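Local coordinates for choline binding protein PCPA (Streptococcus pneumoniae, PDB 4CP6) that is a pneumococcal surface vaccine antigen of the choline-binding family, whose leucine-rich repeats probably serve in binding host partners, at residues 73-78 with 104-109; 98-103 with 118-123; 126-131 with 145-150; 171-176 with 195-200. All coordinates share one frame; numbering follows the deposited sequence.

Interaction 1: 73-78 with 104-109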
loop_
_atom_site.group_PDB
_atom_site.type_symbol
_atom_site.label_atom_id
_atom_site.label_comp_id
_atom_site.label_asym_id
_atom_site.label_seq_id
_atom_site.Cartn_x
_atom_site.Cartn_y
_atom_site.Cartn_z
ATOM N N VAL A 73 -12.036 24.360 20.393
ATOM C CA VAL A 73 -12.212 23.442 19.247
ATOM C C VAL A 73 -11.019 22.471 19.307
ATOM O O VAL A 73 -9.869 22.883 19.039
ATOM C CB VAL A 73 -12.270 24.190 17.893
ATOM C CG1 VAL A 73 -12.500 23.212 16.739
ATOM C CG2 VAL A 73 -13.374 25.267 17.902
ATOM N N THR A 74 -11.271 21.211 19.728
ATOM C CA THR A 74 -10.188 20.236 19.920
ATOM C C THR A 74 -10.128 19.174 18.830
ATOM O O THR A 74 -9.163 18.397 18.789
ATOM C CB THR A 74 -10.349 19.579 21.295
ATOM O OG1 THR A 74 -11.642 18.991 21.367
ATOM C CG2 THR A 74 -10.202 20.587 22.463
ATOM N N GLU A 75 -11.169 19.073 18.003
ATOM C CA GLU A 75 -11.203 18.036 16.971
ATOM C C GLU A 75 -11.810 18.517 15.693
ATOM O O GLU A 75 -12.711 19.368 15.705
ATOM C CB GLU A 75 -11.994 16.803 17.465
ATOM C CG GLU A 75 -11.478 16.247 18.786
ATOM C CD GLU A 75 -11.979 14.880 19.180
ATOM O OE1 GLU A 75 -12.616 14.215 18.334
ATOM O OE2 GLU A 75 -11.750 14.484 20.347
ATOM N N VAL A 76 -11.333 17.963 14.569
ATOM C CA VAL A 76 -11.965 18.142 13.273
ATOM C C VAL A 76 -12.886 16.924 13.110
ATOM O O VAL A 76 -12.401 15.774 13.101
ATOM C CB VAL A 76 -10.963 18.261 12.113
ATOM C CG1 VAL A 76 -11.689 18.254 10.775
ATOM C CG2 VAL A 76 -10.116 19.532 12.263
ATOM N N ALA A 77 -14.209 17.163 13.011
ATOM C CA ALA A 77 -15.155 16.063 12.891
ATOM C C ALA A 77 -15.046 15.352 11.546
ATOM O O ALA A 77 -14.662 15.956 10.540
ATOM C CB ALA A 77 -16.570 16.584 13.064
ATOM N N SER A 78 -15.502 14.084 11.490
ATOM C CA SER A 78 -15.556 13.382 10.227
ATOM C C SER A 78 -16.362 14.228 9.220
ATOM O O SER A 78 -17.416 14.800 9.569
ATOM C CB SER A 78 -16.251 12.039 10.386
ATOM O OG SER A 78 -15.471 11.244 11.256
ATOM N N ILE A 104 -6.294 21.911 17.943
ATOM C CA ILE A 104 -6.758 20.633 17.354
ATOM C C ILE A 104 -5.871 19.464 17.812
ATOM O O ILE A 104 -4.681 19.449 17.493
ATOM C CB ILE A 104 -6.826 20.713 15.821
ATOM C CG1 ILE A 104 -7.763 21.848 15.334
ATOM C CG2 ILE A 104 -7.209 19.336 15.187
ATOM C CD1 ILE A 104 -9.295 21.710 15.742
ATOM N N LYS A 105 -6.448 18.514 18.537
ATOM C CA LYS A 105 -5.734 17.330 19.002
ATOM C C LYS A 105 -6.016 16.096 18.134
ATOM O O LYS A 105 -5.231 15.157 18.157
ATOM C CB LYS A 105 -6.109 17.026 20.457
ATOM C CG LYS A 105 -5.108 16.057 21.103
ATOM C CD LYS A 105 -5.227 16.040 22.617
ATOM C CE LYS A 105 -4.313 15.001 23.224
ATOM N NZ LYS A 105 -4.147 15.187 24.693
ATOM N N LYS A 106 -7.151 16.056 17.428
ATOM C CA LYS A 106 -7.497 14.899 16.616
ATOM C C LYS A 106 -8.186 15.336 15.362
ATOM O O LYS A 106 -9.034 16.229 15.405
ATOM C CB LYS A 106 -8.421 13.963 17.409
ATOM C CG LYS A 106 -8.774 12.674 16.672
ATOM C CD LYS A 106 -9.110 11.524 17.601
ATOM C CE LYS A 106 -10.448 11.676 18.271
ATOM N NZ LYS A 106 -10.885 10.421 18.949
ATOM N N ILE A 107 -7.868 14.695 14.255
ATOM C CA ILE A 107 -8.574 14.813 12.982
ATOM C C ILE A 107 -9.288 13.476 12.836
ATOM O O ILE A 107 -8.640 12.422 12.736
ATOM C CB ILE A 107 -7.660 15.134 11.789
ATOM C CG1 ILE A 107 -7.067 16.562 11.947
ATOM C CG2 ILE A 107 -8.489 15.012 10.482
ATOM C CD1 ILE A 107 -5.859 16.877 10.997
ATOM N N GLN A 108 -10.606 13.487 12.935
ATOM C CA GLN A 108 -11.420 12.282 12.830
ATOM C C GLN A 108 -11.385 11.696 11.414
ATOM O O GLN A 108 -10.922 12.340 10.461
ATOM C CB GLN A 108 -12.867 12.583 13.240
ATOM C CG GLN A 108 -12.991 12.885 14.736
ATOM C CD GLN A 108 -14.363 13.363 15.145
ATOM O OE1 GLN A 108 -14.538 14.027 16.208
ATOM N NE2 GLN A 108 -15.355 13.061 14.332
ATOM N N LYS A 109 -11.911 10.470 11.272
ATOM C CA LYS A 109 -11.896 9.793 9.971
ATOM C C LYS A 109 -12.533 10.658 8.899
ATOM O O LYS A 109 -13.572 11.290 9.148
ATOM C CB LYS A 109 -12.593 8.417 10.013
ATOM C CG LYS A 109 -13.998 8.427 10.558
ATOM C CD LYS A 109 -14.535 7.005 10.706
ATOM C CE LYS A 109 -15.999 7.071 11.050
ATOM N NZ LYS A 109 -16.663 5.748 10.902
HETATM O O HOH W 1 -13.574 11.778 18.616
#

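Interaction 2: 98-103 with 118-123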
loop_
_atom_site.group_PDB
_atom_site.type_symbol
_atom_site.label_atom_id
_atom_site.label_comp_id
_atom_site.label_asym_id
_atom_site.label_seq_id
_atom_site.Cartn_x
_atom_site.Cartn_y
_atom_site.Cartn_z
ATOM N N ILE A 98 -5.711 25.475 4.199
ATOM C CA ILE A 98 -6.393 25.477 5.473
ATOM C C ILE A 98 -5.342 25.517 6.550
ATOM O O ILE A 98 -4.378 24.728 6.488
ATOM C CB ILE A 98 -7.378 24.286 5.667
ATOM C CG1 ILE A 98 -8.538 24.349 4.620
ATOM C CG2 ILE A 98 -7.916 24.268 7.115
ATOM C CD1 ILE A 98 -9.448 23.119 4.580
ATOM N N THR A 99 -5.505 26.430 7.517
ATOM C CA THR A 99 -4.626 26.556 8.671
ATOM C C THR A 99 -5.307 25.915 9.867
ATOM O O THR A 99 -6.491 26.185 10.138
ATOM C CB THR A 99 -4.257 28.021 8.905
ATOM O OG1 THR A 99 -3.462 28.458 7.808
ATOM C CG2 THR A 99 -3.494 28.238 10.212
ATOM N N ILE A 100 -4.565 25.024 10.566
ATOM C CA ILE A 100 -5.072 24.294 11.707
ATOM C C ILE A 100 -4.518 24.919 12.974
ATOM O O ILE A 100 -3.297 24.971 13.133
ATOM C CB ILE A 100 -4.661 22.810 11.578
ATOM C CG1 ILE A 100 -5.236 22.224 10.255
ATOM C CG2 ILE A 100 -5.078 22.013 12.812
ATOM C CD1 ILE A 100 -5.054 20.688 10.042
ATOM N N PRO A 101 -5.397 25.370 13.890
ATOM C CA PRO A 101 -4.909 26.009 15.121
ATOM C C PRO A 101 -4.297 24.985 16.058
ATOM O O PRO A 101 -4.593 23.792 15.925
ATOM C CB PRO A 101 -6.173 26.653 15.713
ATOM C CG PRO A 101 -7.300 25.759 15.220
ATOM C CD PRO A 101 -6.876 25.371 13.826
ATOM N N SER A 102 -3.489 25.448 17.035
ATOM C CA SER A 102 -2.826 24.541 17.967
ATOM C C SER A 102 -3.779 23.686 18.796
ATOM O O SER A 102 -3.423 22.569 19.145
ATOM C CB SER A 102 -1.850 25.293 18.870
ATOM O OG SER A 102 -2.518 26.265 19.653
ATOM N N SER A 103 -5.004 24.172 19.076
ATOM C CA SER A 103 -5.980 23.444 19.873
ATOM C C SER A 103 -6.442 22.101 19.271
ATOM O O SER A 103 -6.976 21.277 20.002
ATOM C CB SER A 103 -7.195 24.330 20.158
ATOM O OG SER A 103 -7.887 24.717 18.983
ATOM N N LYS A 118 -4.388 22.896 -1.298
ATOM C CA LYS A 118 -3.077 22.502 -1.814
ATOM C C LYS A 118 -2.087 22.353 -0.671
ATOM O O LYS A 118 -1.097 21.617 -0.778
ATOM C CB LYS A 118 -2.552 23.531 -2.825
ATOM C CG LYS A 118 -3.519 23.836 -3.973
ATOM C CD LYS A 118 -3.541 22.775 -5.042
ATOM C CE LYS A 118 -4.707 22.927 -5.990
ATOM N NZ LYS A 118 -5.941 22.275 -5.466
ATOM N N THR A 119 -2.335 23.059 0.414
ATOM C CA THR A 119 -1.537 22.915 1.610
ATOM C C THR A 119 -2.381 22.995 2.861
ATOM O O THR A 119 -3.480 23.565 2.860
ATOM C CB THR A 119 -0.343 23.854 1.654
ATOM O OG1 THR A 119 0.536 23.382 2.706
ATOM C CG2 THR A 119 -0.749 25.315 1.822
ATOM N N ILE A 120 -1.877 22.367 3.915
ATOM C CA ILE A 120 -2.420 22.369 5.255
ATOM C C ILE A 120 -1.303 22.917 6.083
ATOM O O ILE A 120 -0.184 22.359 6.053
ATOM C CB ILE A 120 -2.801 20.946 5.730
ATOM C CG1 ILE A 120 -3.887 20.318 4.856
ATOM C CG2 ILE A 120 -3.174 20.923 7.214
ATOM C CD1 ILE A 120 -5.257 20.946 4.967
ATOM N N ILE A 121 -1.561 24.036 6.763
ATOM C CA ILE A 121 -0.556 24.713 7.558
ATOM C C ILE A 121 -0.882 24.548 9.021
ATOM O O ILE A 121 -2.029 24.761 9.435
ATOM C CB ILE A 121 -0.530 26.219 7.170
ATOM C CG1 ILE A 121 -0.261 26.408 5.656
ATOM C CG2 ILE A 121 0.468 27.020 8.051
ATOM C CD1 ILE A 121 -0.902 27.630 5.079
ATOM N N PHE A 122 0.121 24.216 9.830
ATOM C CA PHE A 122 -0.096 24.121 11.263
ATOM C C PHE A 122 0.412 25.368 11.948
ATOM O O PHE A 122 1.550 25.796 11.709
ATOM C CB PHE A 122 0.616 22.890 11.864
ATOM C CG PHE A 122 -0.028 21.620 11.388
ATOM C CD1 PHE A 122 0.393 21.007 10.212
ATOM C CD2 PHE A 122 -1.075 21.042 12.097
ATOM C CE1 PHE A 122 -0.271 19.887 9.713
ATOM C CE2 PHE A 122 -1.697 19.887 11.631
ATOM C CZ PHE A 122 -1.295 19.316 10.433
ATOM N N ASP A 123 -0.411 25.935 12.842
ATOM C CA ASP A 123 0.044 27.058 13.655
ATOM C C ASP A 123 1.102 26.497 14.587
ATOM O O ASP A 123 1.080 25.302 14.912
ATOM C CB ASP A 123 -1.099 27.623 14.521
ATOM C CG ASP A 123 -2.054 28.571 13.830
ATOM O OD1 ASP A 123 -1.693 29.116 12.771
ATOM O OD2 ASP A 123 -3.135 28.836 14.397
HETATM O O HOH W 2 -1.386 23.717 15.007
HETATM O O HOH W 3 -3.028 28.226 17.130
#

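Interaction 3: 126-131 with 145-150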
loop_
_atom_site.group_PDB
_atom_site.type_symbol
_atom_site.label_atom_id
_atom_site.label_comp_id
_atom_site.label_asym_id
_atom_site.label_seq_id
_atom_site.Cartn_x
_atom_site.Cartn_y
_atom_site.Cartn_z
ATOM N N SER A 126 1.409 23.045 17.619
ATOM C CA SER A 126 0.307 22.104 17.386
ATOM C C SER A 126 0.200 21.041 18.479
ATOM O O SER A 126 1.208 20.496 18.971
ATOM C CB SER A 126 0.468 21.426 16.027
ATOM O OG SER A 126 -0.551 20.451 15.856
ATOM N N GLN A 127 -1.021 20.710 18.836
ATOM C CA GLN A 127 -1.330 19.667 19.785
ATOM C C GLN A 127 -1.847 18.410 19.061
ATOM O O GLN A 127 -2.299 17.485 19.725
ATOM C CB GLN A 127 -2.381 20.164 20.778
ATOM C CG GLN A 127 -1.872 21.371 21.578
ATOM C CD GLN A 127 -2.986 22.006 22.354
ATOM O OE1 GLN A 127 -3.176 23.231 22.334
ATOM N NE2 GLN A 127 -3.739 21.198 23.058
ATOM N N LEU A 128 -1.762 18.386 17.723
ATOM C CA LEU A 128 -2.305 17.281 16.927
ATOM C C LEU A 128 -1.636 15.954 17.306
ATOM O O LEU A 128 -0.431 15.815 17.088
ATOM C CB LEU A 128 -2.171 17.553 15.434
ATOM C CG LEU A 128 -2.740 16.448 14.538
ATOM C CD1 LEU A 128 -4.283 16.369 14.649
ATOM C CD2 LEU A 128 -2.303 16.641 13.128
ATOM N N GLU A 129 -2.398 14.999 17.825
ATOM C CA GLU A 129 -1.857 13.706 18.246
ATOM C C GLU A 129 -2.232 12.580 17.279
ATOM O O GLU A 129 -1.431 11.635 17.122
ATOM C CB GLU A 129 -2.381 13.393 19.658
ATOM C CG GLU A 129 -1.908 12.079 20.263
ATOM C CD GLU A 129 -2.493 11.813 21.633
ATOM O OE1 GLU A 129 -2.087 12.505 22.593
ATOM O OE2 GLU A 129 -3.384 10.941 21.738
ATOM N N LYS A 130 -3.446 12.640 16.692
ATOM C CA LYS A 130 -3.919 11.541 15.848
ATOM C C LYS A 130 -4.578 12.076 14.583
ATOM O O LYS A 130 -5.399 12.991 14.667
ATOM C CB LYS A 130 -4.998 10.697 16.597
ATOM C CG LYS A 130 -4.539 9.977 17.871
ATOM C CD LYS A 130 -5.699 9.151 18.490
ATOM C CE LYS A 130 -5.258 8.406 19.738
ATOM N NZ LYS A 130 -6.384 7.590 20.308
ATOM N N ILE A 131 -4.230 11.489 13.436
ATOM C CA ILE A 131 -4.902 11.698 12.166
ATOM C C ILE A 131 -5.561 10.334 11.929
ATOM O O ILE A 131 -4.855 9.335 11.719
ATOM C CB ILE A 131 -3.921 12.067 11.023
ATOM C CG1 ILE A 131 -3.291 13.441 11.259
ATOM C CG2 ILE A 131 -4.656 12.025 9.658
ATOM C CD1 ILE A 131 -2.148 13.761 10.252
ATOM N N GLU A 145 3.711 19.508 6.270
ATOM C CA GLU A 145 4.732 19.226 7.264
ATOM C C GLU A 145 3.972 18.871 8.533
ATOM O O GLU A 145 3.277 19.732 9.108
ATOM C CB GLU A 145 5.621 20.443 7.510
ATOM C CG GLU A 145 6.699 20.156 8.542
ATOM C CD GLU A 145 7.763 21.225 8.737
ATOM O OE1 GLU A 145 7.961 22.068 7.831
ATOM O OE2 GLU A 145 8.462 21.161 9.771
ATOM N N LEU A 146 4.038 17.582 8.953
ATOM C CA LEU A 146 3.280 17.109 10.102
ATOM C C LEU A 146 3.950 17.496 11.390
ATOM O O LEU A 146 5.187 17.423 11.471
ATOM C CB LEU A 146 2.995 15.605 9.985
ATOM C CG LEU A 146 2.094 15.280 8.782
ATOM C CD1 LEU A 146 2.039 13.793 8.507
ATOM C CD2 LEU A 146 0.671 15.810 8.986
ATOM N N PRO A 147 3.193 17.948 12.397
ATOM C CA PRO A 147 3.828 18.495 13.611
ATOM C C PRO A 147 4.443 17.423 14.480
ATOM O O PRO A 147 4.069 16.254 14.386
ATOM C CB PRO A 147 2.669 19.185 14.331
ATOM C CG PRO A 147 1.442 18.411 13.892
ATOM C CD PRO A 147 1.725 18.106 12.430
ATOM N N ALA A 148 5.341 17.844 15.372
ATOM C CA ALA A 148 6.037 16.942 16.271
ATOM C C ALA A 148 5.125 16.167 17.212
ATOM O O ALA A 148 5.426 15.041 17.600
ATOM C CB ALA A 148 7.054 17.738 17.089
ATOM N N SER A 149 3.970 16.763 17.590
ATOM C CA SER A 149 3.030 16.134 18.492
ATOM C C SER A 149 2.367 14.894 17.879
ATOM O O SER A 149 1.827 14.102 18.624
ATOM C CB SER A 149 1.929 17.138 18.826
ATOM O OG SER A 149 1.389 17.717 17.653
ATOM N N LEU A 150 2.369 14.773 16.544
ATOM C CA LEU A 150 1.632 13.676 15.911
ATOM C C LEU A 150 2.221 12.317 16.254
ATOM O O LEU A 150 3.399 12.089 16.015
ATOM C CB LEU A 150 1.592 13.916 14.413
ATOM C CG LEU A 150 0.872 12.826 13.594
ATOM C CD1 LEU A 150 -0.648 12.885 13.817
ATOM C CD2 LEU A 150 1.195 12.990 12.130
HETATM O O HOH W 4 3.687 19.898 17.778
#

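Interaction 4: 171-176 with 195-200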
loop_
_atom_site.group_PDB
_atom_site.type_symbol
_atom_site.label_atom_id
_atom_site.label_comp_id
_atom_site.label_asym_id
_atom_site.label_seq_id
_atom_site.Cartn_x
_atom_site.Cartn_y
_atom_site.Cartn_z
ATOM N N SER A 171 10.851 18.508 13.395
ATOM C CA SER A 171 11.895 17.976 14.274
ATOM C C SER A 171 11.294 17.503 15.589
ATOM O O SER A 171 10.248 17.997 16.006
ATOM C CB SER A 171 12.973 19.024 14.532
ATOM O OG SER A 171 12.411 20.190 15.109
ATOM N N SER A 172 11.926 16.529 16.225
ATOM C CA SER A 172 11.486 15.936 17.475
ATOM C C SER A 172 10.112 15.267 17.314
ATOM O O SER A 172 9.324 15.241 18.259
ATOM C CB SER A 172 11.433 16.967 18.604
ATOM O OG SER A 172 12.714 17.548 18.815
ATOM N N SER A 173 9.878 14.623 16.145
ATOM C CA SER A 173 8.644 13.921 15.902
ATOM C C SER A 173 8.378 12.844 16.943
ATOM O O SER A 173 9.313 12.125 17.357
ATOM C CB SER A 173 8.715 13.247 14.536
ATOM O OG SER A 173 7.538 12.481 14.298
ATOM N N LYS A 174 7.120 12.704 17.345
ATOM C CA LYS A 174 6.662 11.653 18.253
ATOM C C LYS A 174 5.887 10.566 17.470
ATOM O O LYS A 174 5.206 9.740 18.087
ATOM C CB LYS A 174 5.808 12.224 19.397
ATOM C CG LYS A 174 6.611 13.146 20.342
ATOM C CD LYS A 174 5.708 13.770 21.400
ATOM C CE LYS A 174 5.346 12.871 22.557
ATOM N NZ LYS A 174 4.687 13.635 23.656
ATOM N N LEU A 175 6.017 10.571 16.119
ATOM C CA LEU A 175 5.256 9.638 15.290
ATOM C C LEU A 175 5.671 8.203 15.557
ATOM O O LEU A 175 6.850 7.873 15.355
ATOM C CB LEU A 175 5.411 9.989 13.836
ATOM C CG LEU A 175 4.642 9.102 12.863
ATOM C CD1 LEU A 175 3.127 9.215 13.079
ATOM C CD2 LEU A 175 5.016 9.474 11.428
ATOM N N GLU A 176 4.725 7.371 16.040
ATOM C CA GLU A 176 5.085 6.027 16.446
ATOM C C GLU A 176 4.486 4.945 15.555
ATOM O O GLU A 176 5.052 3.840 15.480
ATOM C CB GLU A 176 4.677 5.855 17.927
ATOM C CG GLU A 176 5.100 4.559 18.584
ATOM C CD GLU A 176 4.138 3.396 18.419
ATOM O OE1 GLU A 176 2.968 3.625 18.036
ATOM O OE2 GLU A 176 4.582 2.245 18.634
ATOM N N PRO A 195 10.629 9.158 10.707
ATOM C CA PRO A 195 11.306 9.639 11.923
ATOM C C PRO A 195 11.870 8.498 12.775
ATOM O O PRO A 195 11.414 7.342 12.701
ATOM C CB PRO A 195 10.212 10.400 12.676
ATOM C CG PRO A 195 9.277 10.872 11.591
ATOM C CD PRO A 195 9.260 9.699 10.595
ATOM N N LYS A 196 12.838 8.846 13.633
ATOM C CA LYS A 196 13.473 7.909 14.550
ATOM C C LYS A 196 12.445 7.250 15.492
ATOM O O LYS A 196 12.645 6.111 15.922
ATOM C CB LYS A 196 14.535 8.684 15.367
ATOM C CG LYS A 196 15.224 7.924 16.486
ATOM C CD LYS A 196 16.169 8.838 17.302
ATOM C CE LYS A 196 16.791 8.078 18.453
ATOM N NZ LYS A 196 15.792 7.696 19.488
ATOM N N SER A 197 11.342 7.947 15.794
ATOM C CA SER A 197 10.341 7.438 16.726
ATOM C C SER A 197 9.404 6.323 16.160
ATOM O O SER A 197 8.668 5.702 16.933
ATOM C CB SER A 197 9.453 8.604 17.166
ATOM O OG SER A 197 9.027 9.346 16.032
ATOM N N VAL A 198 9.387 6.132 14.818
ATOM C CA VAL A 198 8.443 5.196 14.197
ATOM C C VAL A 198 8.782 3.776 14.592
ATOM O O VAL A 198 9.903 3.309 14.326
ATOM C CB VAL A 198 8.382 5.361 12.667
ATOM C CG1 VAL A 198 7.406 4.339 12.064
ATOM C CG2 VAL A 198 7.958 6.788 12.286
ATOM N N LYS A 199 7.810 3.101 15.240
ATOM C CA LYS A 199 8.006 1.727 15.701
ATOM C C LYS A 199 7.209 0.719 14.890
ATOM O O LYS A 199 7.638 -0.438 14.801
ATOM C CB LYS A 199 7.598 1.629 17.175
ATOM C CG LYS A 199 7.945 0.292 17.812
ATOM C CD LYS A 199 7.552 0.227 19.277
ATOM C CE LYS A 199 7.903 -1.126 19.850
ATOM N NZ LYS A 199 7.597 -1.208 21.309
ATOM N N THR A 200 6.036 1.120 14.353
ATOM C CA THR A 200 5.136 0.186 13.686
ATOM C C THR A 200 4.673 0.779 12.383
ATOM O O THR A 200 4.256 1.951 12.344
ATOM C CB THR A 200 3.940 -0.065 14.611
ATOM O OG1 THR A 200 4.422 -0.609 15.844
ATOM C CG2 THR A 200 2.897 -1.019 14.000
HETATM O O HOH W 5 11.582 10.997 16.090
#

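Interaction 1: 73-78 with 104-109
Val-76 pairs with the residues on either side of Ile-107, in two segments, 73-78 and 104-109, that run the same way as neighbouring parallel strands. Its N donates to Lys-106 O at 3.0 Å, and its O receives Gln-108 N at 2.9 Å. Upstream, Thr-74 O accepts a short bond from Lys-105 N (2.7 Å) and a weak one from Lys-106 N. Past the strand, the hydroxyl of Ser-78 donates in plane to a lone pair of Lys-109 O at 2.8 Å, continuing the pairing with a side chain.

On the polar face, Glu-75 and Lys-106 lie side by side and point the same way. Lys-106 is bent at its third torsion (chi3 73°), which brings CE to 3.3 Å from Glu-75 OE1 while NZ stays 4.2 Å away, too far for a salt bridge. A water fills in, donating to Glu-75 OE1 and weakly accepting from Lys-106 NZ.

Val-76 and Ile-107 share the other, apolar face. Ile-104, just ahead of the strand, reaches across, its CD1 3.7 Å from Val-73 CG1, and its CG2 meets Val-76 CG2.

Strand 69-76 thus links two parts of a sheet: strand 35-40 flanks it through Val-38 and Val-40, while strand 106-107 pairs in turn with strand 130-131. Phe-81 and Phe-112 cover Val-76 from the loops.

Interaction 2: 98-103 with 118-123
Two adjacent strands of the parallel sheet that lines one side of the leucine-rich repeat coil meet here, strand 98-100 against strand 119-122, their axes 4.6 Å apart and twisted by 27°. The bonds zigzag in the parallel pattern. Ile-98 uses both backbone polar atoms, its N on Thr-119 O and its O receiving Ile-121 N. Ile-100 does the same one step on: its N reaches Ile-121 O at 2.8 Å, and Asp-123 N returns to Ile-100 O at 3.1 Å in an almost straight bond (177°).

Inside the coil, Ile-100 is the hub. CG1 stands anti to the carbonyl carbon (chi1 -59°) and the chain extends beyond it, carrying CD1 against two partners. Ile-100 CD1 presses on Ile-120 CG2 at 3.4 Å, tighter than normal van der Waals contact, and comes within 3.8 Å of Phe-122 CE2, the Ile-100 and Phe-122 side chains running side by side in the same direction.

On the outer face Thr-99 slants across Ile-121, its OG1 3.7 Å from Ile-121 CB. Asp-123 turns back over the preceding strand, its OD1 3.3 Å from Thr-99 CG2; a water joins its OD2 to Ser-102 N, accepting from the nitrogen and donating to the carboxylate.

Strand 57-59 flanks the pair beyond 97-100, and strand 143-146 beyond 119-122, where Ile-144 packs on both Ile-120 and Phe-122.

Interaction 3: 126-131 with 145-150
Ser-126 and Pro-147 meet flank to flank: the serine CB lies 3.6 Å from the proline CB, and its OG 3.5 Å from CG of the ring. That OG is anti to the backbone N (chi1 176°), a setting that lets it accept from Leu-128 N at 3.0 Å and close an ST turn.

Ser-149 points at the same bend from the other segment. Its OG, between its own N and carbonyl carbon (chi1 50°), comes to 2.7 Å from Leu-128 O and 3.1 Å from Ser-126 O; one proton has two acceptors in range. A water adds a second link, donating to Ser-126 O and accepting from Ser-149 N.

Deeper in, Leu-128 and Leu-150 run side by side in the same direction. Ile-131 lies across Leu-150 at about a right angle, Ile-131 CG1 being 3.7 Å from Leu-150 CD1. It also slants over Leu-146, with Ile-131 CD1 3.7 Å from Leu-146 CD2. Leu-150 closes the type I turn that begins at Pro-147, its N bonded to Pro-147 O.

The contact stacks two successive turns of the leucine-rich repeat coil. Phe-122 of strand 119-122 packs on Leu-128 and Pro-147, while Leu-146 leans on Phe-169 of strand 166-169 and Ile-153 of strand 152-153.

Interaction 4: 171-176 with 195-200
Two consecutive bends of the leucine-rich repeat coil stack here, an ST turn at Ser-173 on a type I turn from Pro-195 to Val-198. In the first, Ser-173 OG takes the N-H of Leu-175 at 3.0 Å; the second is closed by Val-198 N on Pro-195 O. The serine packs on the proline: Ser-173 CB lies 3.7 Å from Pro-195 CB, and its hydroxyl oxygen touches CG of the same ring.

Ser-197 comes up from the second turn, and its chi1 of 48° aims OG at the first, 2.7 Å from Leu-175 O, with Ser-173 O also nearby. A water spans the same gap, donating to Ser-173 O at 2.8 Å and accepting weakly from Ser-197 N.

In this leucine-rich repeat coil the first bend carries the chain from strand 166-169 to strand 177-178, and the second from 191-194 to 200-201. Apolar residues turn inward: Leu-175 and Val-198 lie side by side, pointing the same way, Leu-175 CD2 to Val-198 CG2 4.1 Å. Phe-169 of strand 166-169 packs on both Leu-175 and Pro-195.

Beyond the turns Glu-176 O grips two successive N-H groups. Thr-200 N approaches nearly along the C=O axis at 3.1 Å, whereas Lys-199 N, at 2.9 Å, is tilted 30° from the carbonyl plane. The Glu-176 chain bends at chi2 (-87°), laying its carboxylate beside the extended Lys-199, with Glu-176 OE2 3.4 Å from Lys-199 CB. The ammonium group lies farther along, not in contact with the carboxylate.

Along the chain, interactions 1 and 2 interleave, interaction 3 follows both, and interaction 4 comes last. The centres of 1, 2 and 3 lie 10 to 12 Å from one another; interaction 4 is 11 Å from interaction 3 and about 20 Å from the other two. Interaction 1 belongs to the sheet of strands 69-76, 106-107 and 130-131, interaction 2 to the parallel sheet that includes 97-100, 119-122 and 143-146. Interaction 3 sits at the bends between them, and interaction 4 is the same kind of bend contact further along. Backbone bonds tie neighbouring turns together: Lys-105 to Glu-129, Ser-102 to Gln-127, Ala-148 to Lys-174. The outcome is a continuous coil, each turn stacked on the one before.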